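PDB 1H7E: 3-deoxy-manno-octulosonate cytidylyltransferase from Escherichia coli, which couples the eight-carbon sugar KDO to CMP from CTP, releasing diphosphate, probably to activate it for lipopolysaccharide synthesis. Local coordinates for residues A[80-94]-A[174-186]. Numbering follows the deposited sequence.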
loop_
_atom_site.group_PDB
_atom_site.type_symbol
_atom_site.label_atom_id
_atom_site.label_comp_id
_atom_site.label_asym_id
_atom_site.label_seq_id
_atom_site.Cartn_x
_atom_site.Cartn_y
_atom_site.Cartn_z
ATOM N N LEU A 80 -17.603 -11.978 -13.738
ATOM C CA LEU A 80 -17.914 -12.821 -12.579
ATOM C C LEU A 80 -19.210 -12.350 -11.884
ATOM O O LEU A 80 -19.925 -13.163 -11.304
ATOM C CB LEU A 80 -16.734 -12.828 -11.581
ATOM C CG LEU A 80 -16.768 -13.729 -10.342
ATOM C CD1 LEU A 80 -16.825 -15.182 -10.744
ATOM C CD2 LEU A 80 -15.527 -13.490 -9.516
ATOM N N VAL A 81 -19.496 -11.045 -11.921
ATOM C CA VAL A 81 -20.716 -10.494 -11.310
ATOM C C VAL A 81 -21.953 -11.035 -12.058
ATOM O O VAL A 81 -22.954 -11.431 -11.442
ATOM C CB VAL A 81 -20.696 -8.926 -11.303
ATOM C CG1 VAL A 81 -22.063 -8.352 -10.956
ATOM C CG2 VAL A 81 -19.679 -8.429 -10.270
ATOM N N GLU A 82 -21.856 -11.098 -13.381
ATOM C CA GLU A 82 -22.947 -11.637 -14.172
ATOM C C GLU A 82 -23.156 -13.119 -13.833
ATOM O O GLU A 82 -24.296 -13.566 -13.718
ATOM C CB GLU A 82 -22.693 -11.492 -15.666
ATOM C CG GLU A 82 -23.866 -12.008 -16.487
ATOM C CD GLU A 82 -23.602 -12.070 -17.977
ATOM O OE1 GLU A 82 -22.512 -11.653 -18.430
ATOM O OE2 GLU A 82 -24.500 -12.541 -18.713
ATOM N N VAL A 83 -22.069 -13.879 -13.689
ATOM C CA VAL A 83 -22.181 -15.293 -13.353
ATOM C C VAL A 83 -22.805 -15.469 -11.971
ATOM O O VAL A 83 -23.615 -16.376 -11.750
ATOM C CB VAL A 83 -20.787 -16.012 -13.373
ATOM C CG1 VAL A 83 -20.912 -17.436 -12.808
ATOM C CG2 VAL A 83 -20.243 -16.054 -14.792
ATOM N N MET A 84 -22.420 -14.599 -11.041
ATOM C CA MET A 84 -22.902 -14.648 -9.663
ATOM C C MET A 84 -24.432 -14.610 -9.532
ATOM O O MET A 84 -24.998 -15.279 -8.675
ATOM C CB MET A 84 -22.263 -13.511 -8.848
ATOM C CG MET A 84 -22.744 -13.372 -7.402
ATOM S SD MET A 84 -24.195 -12.295 -7.230
ATOM C CE MET A 84 -23.580 -10.727 -7.956
ATOM N N HIS A 85 -25.088 -13.804 -10.357
ATOM C CA HIS A 85 -26.556 -13.711 -10.313
ATOM C C HIS A 85 -27.264 -15.009 -10.689
ATOM O O HIS A 85 -28.352 -15.295 -10.182
ATOM C CB HIS A 85 -27.041 -12.612 -11.234
ATOM C CG HIS A 85 -26.800 -11.246 -10.698
ATOM N ND1 HIS A 85 -27.319 -10.820 -9.495
ATOM C CD2 HIS A 85 -26.105 -10.204 -11.204
ATOM C CE1 HIS A 85 -26.950 -9.568 -9.284
ATOM N NE2 HIS A 85 -26.213 -9.171 -10.305
ATOM N N LYS A 86 -26.625 -15.777 -11.570
ATOM C CA LYS A 86 -27.136 -17.051 -12.061
ATOM C C LYS A 86 -26.666 -18.294 -11.333
ATOM O O LYS A 86 -27.414 -19.256 -11.243
ATOM C CB LYS A 86 -26.851 -17.194 -13.550
ATOM C CG LYS A 86 -27.669 -16.232 -14.362
ATOM C CD LYS A 86 -27.426 -16.372 -15.837
ATOM C CE LYS A 86 -28.386 -15.481 -16.600
ATOM N NZ LYS A 86 -28.204 -15.663 -18.050
ATOM N N VAL A 87 -25.422 -18.296 -10.848
ATOM C CA VAL A 87 -24.875 -19.447 -10.124
ATOM C C VAL A 87 -24.746 -19.090 -8.655
ATOM O O VAL A 87 -23.915 -18.255 -8.280
ATOM C CB VAL A 87 -23.492 -19.850 -10.673
ATOM C CG1 VAL A 87 -22.887 -20.959 -9.829
ATOM C CG2 VAL A 87 -23.600 -20.271 -12.124
ATOM N N GLU A 88 -25.540 -19.750 -7.813
ATOM C CA GLU A 88 -25.520 -19.465 -6.391
ATOM C C GLU A 88 -24.348 -20.102 -5.626
ATOM O O GLU A 88 -24.043 -21.275 -5.813
ATOM C CB GLU A 88 -26.856 -19.864 -5.762
ATOM C CG GLU A 88 -26.931 -19.574 -4.265
ATOM C CD GLU A 88 -28.243 -20.001 -3.632
ATOM O OE1 GLU A 88 -28.942 -20.873 -4.205
ATOM O OE2 GLU A 88 -28.569 -19.463 -2.549
ATOM N N ALA A 89 -23.714 -19.314 -4.757
ATOM C CA ALA A 89 -22.593 -19.771 -3.942
ATOM C C ALA A 89 -22.304 -18.719 -2.888
ATOM O O ALA A 89 -22.764 -17.596 -2.985
ATOM C CB ALA A 89 -21.355 -20.001 -4.810
ATOM N N ASP A 90 -21.626 -19.120 -1.826
ATOM C CA ASP A 90 -21.256 -18.186 -0.776
ATOM C C ASP A 90 -19.865 -17.626 -1.119
ATOM O O ASP A 90 -19.562 -16.482 -0.797
ATOM C CB ASP A 90 -21.186 -18.908 0.564
ATOM C CG ASP A 90 -22.513 -19.543 0.957
ATOM O OD1 ASP A 90 -23.536 -18.833 0.901
ATOM O OD2 ASP A 90 -22.537 -20.745 1.310
ATOM N N ILE A 91 -19.039 -18.449 -1.774
ATOM C CA ILE A 91 -17.665 -18.082 -2.152
ATOM C C ILE A 91 -17.377 -18.409 -3.605
ATOM O O ILE A 91 -17.577 -19.542 -4.036
ATOM C CB ILE A 91 -16.633 -18.853 -1.284
ATOM C CG1 ILE A 91 -16.786 -18.456 0.193
ATOM C CG2 ILE A 91 -15.206 -18.602 -1.797
ATOM C CD1 ILE A 91 -16.091 -19.386 1.149
ATOM N N TYR A 92 -16.906 -17.420 -4.362
ATOM C CA TYR A 92 -16.581 -17.611 -5.772
ATOM C C TYR A 92 -15.083 -17.474 -5.951
ATOM O O TYR A 92 -14.491 -16.484 -5.517
ATOM C CB TYR A 92 -17.250 -16.547 -6.640
ATOM C CG TYR A 92 -18.762 -16.576 -6.597
ATOM C CD1 TYR A 92 -19.453 -15.972 -5.555
ATOM C CD2 TYR A 92 -19.496 -17.230 -7.597
ATOM C CE1 TYR A 92 -20.847 -16.021 -5.501
ATOM C CE2 TYR A 92 -20.890 -17.286 -7.555
ATOM C CZ TYR A 92 -21.554 -16.682 -6.507
ATOM O OH TYR A 92 -22.930 -16.721 -6.441
ATOM N N ILE A 93 -14.475 -18.456 -6.597
ATOM C CA ILE A 93 -13.038 -18.446 -6.853
ATOM C C ILE A 93 -12.880 -18.204 -8.339
ATOM O O ILE A 93 -13.485 -18.892 -9.169
ATOM C CB ILE A 93 -12.389 -19.783 -6.461
ATOM C CG1 ILE A 93 -12.476 -19.966 -4.953
ATOM C CG2 ILE A 93 -10.922 -19.842 -6.933
ATOM C CD1 ILE A 93 -12.208 -21.373 -4.513
ATOM N N ASN A 94 -12.089 -17.199 -8.684
ATOM C CA ASN A 94 -11.870 -16.858 -10.076
ATOM C C ASN A 94 -10.470 -17.319 -10.458
ATOM O O ASN A 94 -9.490 -16.811 -9.921
ATOM C CB ASN A 94 -11.989 -15.346 -10.236
ATOM C CG ASN A 94 -12.344 -14.927 -11.643
ATOM O OD1 ASN A 94 -13.285 -15.459 -12.243
ATOM N ND2 ASN A 94 -11.624 -13.932 -12.166
ATOM N N GLY A 174 -2.585 -13.885 -9.791
ATOM C CA GLY A 174 -3.954 -13.498 -10.112
ATOM C C GLY A 174 -5.155 -14.408 -9.940
ATOM O O GLY A 174 -6.029 -14.433 -10.806
ATOM N N ILE A 175 -5.200 -15.126 -8.824
ATOM C CA ILE A 175 -6.310 -16.020 -8.470
ATOM C C ILE A 175 -6.974 -15.369 -7.272
ATOM O O ILE A 175 -6.295 -15.030 -6.294
ATOM C CB ILE A 175 -5.806 -17.393 -8.049
ATOM C CG1 ILE A 175 -5.162 -18.077 -9.256
ATOM C CG2 ILE A 175 -6.958 -18.238 -7.529
ATOM C CD1 ILE A 175 -4.507 -19.369 -8.915
ATOM N N TYR A 176 -8.297 -15.221 -7.336
ATOM C CA TYR A 176 -9.052 -14.567 -6.268
ATOM C C TYR A 176 -10.222 -15.385 -5.745
ATOM O O TYR A 176 -10.789 -16.184 -6.489
ATOM C CB TYR A 176 -9.669 -13.271 -6.792
ATOM C CG TYR A 176 -8.706 -12.222 -7.283
ATOM C CD1 TYR A 176 -8.244 -12.237 -8.600
ATOM C CD2 TYR A 176 -8.304 -11.180 -6.448
ATOM C CE1 TYR A 176 -7.402 -11.227 -9.079
ATOM C CE2 TYR A 176 -7.466 -10.162 -6.913
ATOM C CZ TYR A 176 -7.026 -10.193 -8.221
ATOM O OH TYR A 176 -6.237 -9.176 -8.691
ATOM N N ALA A 177 -10.557 -15.186 -4.470
ATOM C CA ALA A 177 -11.732 -15.801 -3.832
ATOM C C ALA A 177 -12.537 -14.588 -3.335
ATOM O O ALA A 177 -12.000 -13.708 -2.649
ATOM C CB ALA A 177 -11.340 -16.693 -2.658
ATOM N N TYR A 178 -13.805 -14.511 -3.722
ATOM C CA TYR A 178 -14.668 -13.406 -3.318
ATOM C C TYR A 178 -15.875 -13.916 -2.583
ATOM O O TYR A 178 -16.454 -14.908 -2.988
ATOM C CB TYR A 178 -15.248 -12.671 -4.532
ATOM C CG TYR A 178 -14.252 -12.055 -5.469
ATOM C CD1 TYR A 178 -13.819 -10.738 -5.289
ATOM C CD2 TYR A 178 -13.786 -12.757 -6.570
ATOM C CE1 TYR A 178 -12.958 -10.138 -6.189
ATOM C CE2 TYR A 178 -12.909 -12.156 -7.482
ATOM C CZ TYR A 178 -12.510 -10.849 -7.278
ATOM O OH TYR A 178 -11.676 -10.238 -8.178
ATOM N N ARG A 179 -16.250 -13.224 -1.516
ATOM C CA ARG A 179 -17.467 -13.525 -0.771
ATOM C C ARG A 179 -18.602 -12.996 -1.688
ATOM O O ARG A 179 -18.413 -12.026 -2.447
ATOM C CB ARG A 179 -17.487 -12.732 0.531
ATOM C CG ARG A 179 -17.947 -13.497 1.712
ATOM C CD ARG A 179 -16.765 -13.873 2.542
ATOM N NE ARG A 179 -16.990 -15.128 3.248
ATOM C CZ ARG A 179 -16.050 -15.788 3.918
ATOM N NH1 ARG A 179 -14.805 -15.302 3.979
ATOM N NH2 ARG A 179 -16.349 -16.950 4.497
ATOM N N ARG A 180 -19.769 -13.638 -1.634
ATOM C CA ARG A 180 -20.908 -13.238 -2.460
ATOM C C ARG A 180 -21.295 -11.754 -2.319
ATOM O O ARG A 180 -21.534 -11.063 -3.324
ATOM C CB ARG A 180 -22.118 -14.141 -2.142
ATOM C CG ARG A 180 -23.335 -13.886 -3.016
ATOM C CD ARG A 180 -24.447 -14.920 -2.773
ATOM N NE ARG A 180 -25.685 -14.532 -3.448
ATOM C CZ ARG A 180 -26.005 -14.825 -4.708
ATOM N NH1 ARG A 180 -25.199 -15.540 -5.472
ATOM N NH2 ARG A 180 -27.115 -14.322 -5.237
ATOM N N ASP A 181 -21.339 -11.255 -1.090
ATOM C CA ASP A 181 -21.730 -9.859 -0.876
ATOM C C ASP A 181 -20.806 -8.827 -1.523
ATOM O O ASP A 181 -21.252 -7.730 -1.851
ATOM C CB ASP A 181 -21.951 -9.551 0.610
ATOM C CG ASP A 181 -20.734 -9.850 1.463
ATOM O OD1 ASP A 181 -20.811 -10.750 2.323
ATOM O OD2 ASP A 181 -19.700 -9.171 1.296
ATOM N N VAL A 182 -19.542 -9.188 -1.769
ATOM C CA VAL A 182 -18.616 -8.258 -2.423
ATOM C C VAL A 182 -19.010 -8.087 -3.880
ATOM O O VAL A 182 -19.051 -6.971 -4.402
ATOM C CB VAL A 182 -17.144 -8.746 -2.342
ATOM C CG1 VAL A 182 -16.230 -7.813 -3.139
ATOM C CG2 VAL A 182 -16.698 -8.779 -0.890
ATOM N N LEU A 183 -19.356 -9.202 -4.521
ATOM C CA LEU A 183 -19.752 -9.192 -5.915
ATOM C C LEU A 183 -21.111 -8.513 -6.125
ATOM O O LEU A 183 -21.309 -7.856 -7.148
ATOM C CB LEU A 183 -19.746 -10.614 -6.472
ATOM C CG LEU A 183 -18.356 -11.276 -6.518
ATOM C CD1 LEU A 183 -18.502 -12.716 -6.921
ATOM C CD2 LEU A 183 -17.432 -10.548 -7.499
ATOM N N GLN A 184 -22.009 -8.626 -5.146
ATOM C CA GLN A 184 -23.340 -7.989 -5.235
ATOM C C GLN A 184 -23.253 -6.468 -5.192
ATOM O O GLN A 184 -24.089 -5.767 -5.772
ATOM C CB GLN A 184 -24.247 -8.440 -4.094
ATOM C CG GLN A 184 -24.663 -9.888 -4.204
ATOM C CD GLN A 184 -25.538 -10.342 -3.060
ATOM O OE1 GLN A 184 -25.139 -10.295 -1.898
ATOM N NE2 GLN A 184 -26.727 -10.822 -3.388
ATOM N N ASN A 185 -22.251 -5.964 -4.479
ATOM C CA ASN A 185 -22.039 -4.526 -4.340
ATOM C C ASN A 185 -20.943 -3.973 -5.253
ATOM O O ASN A 185 -20.709 -2.767 -5.270
ATOM C CB ASN A 185 -21.678 -4.191 -2.885
ATOM C CG ASN A 185 -22.781 -4.546 -1.915
ATOM O OD1 ASN A 185 -23.958 -4.281 -2.173
ATOM N ND2 ASN A 185 -22.409 -5.157 -0.791
ATOM N N TYR A 186 -20.348 -4.830 -6.073
ATOM C CA TYR A 186 -19.242 -4.430 -6.923
ATOM C C TYR A 186 -19.481 -3.383 -7.974
ATOM O O TYR A 186 -18.651 -2.491 -8.133
ATOM C CB TYR A 186 -18.582 -5.639 -7.591
ATOM C CG TYR A 186 -17.283 -5.294 -8.300
ATOM C CD1 TYR A 186 -16.077 -5.153 -7.585
ATOM C CD2 TYR A 186 -17.256 -5.093 -9.678
ATOM C CE1 TYR A 186 -14.877 -4.819 -8.243
ATOM C CE2 TYR A 186 -16.066 -4.761 -10.342
ATOM C CZ TYR A 186 -14.887 -4.628 -9.621
ATOM O OH TYR A 186 -13.742 -4.326 -10.309
HETATM O O HOH W 1 -27.186 -16.451 -7.089
HETATM O O HOH W 2 -25.307 -6.684 -8.686
#
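Tyr92 and Tyr178 pair through two backbone hydrogen bonds, Tyr92 N to Tyr178 O at 2.9 Å and Tyr178 N to Tyr92 O at 2.8 Å, and Asn94 with Tyr176 makes the next such pair. Strands 91-94 and 174-179 thus run antiparallel in the central mixed sheet of this GT-A-type cytidylyltransferase, where strand 3-8 takes the other edge of 91-94. On the sheet face bearing Ile93 and Ala177, helix 104-116 covers both residues. On the face bearing Tyr92 and Tyr178, helices 80-86 and 180-185 cross at -116°, and here packing is tight. Leu183 wedges between helix and sheet: its CD1 lies 3.7 Å from Tyr92 CD1, while CD2 sits over one face of the Tyr178 ring, near the rim, and against Val81 CG2. Leu80 CD2 reaches Tyr178 CD2 at 3.5 Å.

The outer side is looser and polar: water 2 lies between exposed His85 (NE2) and Gln184 (O), and the Glu88 carboxylate stays clear of the Arg180 guanidinium. Arg180 stretches past Ala89 O, its CG turned away from the backbone N (chi1 -176°), and brings NH1 within 3.2 Å of Met84 O, the nitrogen standing above that carbonyl plane. The same NH1 meets Tyr92 OH in the guanidinium plane at 2.7 Å, a weak bond bent to 118°. Met84 lays SD over one guanidinium face. Water 1 donates to Met84 O and accepts a weak bond from Arg180 NH1. A leucine in place of Arg180 would probably leave Met84 O and Tyr92 OH without the guanidinium donor.

Tyr92 OH gives its proton to Val87 O (2.6 Å), a donation the cation may modestly strengthen by polarising the hydroxyl; together these bonds join the end of helix 80-86 and the following turn to the start of helix 180-185.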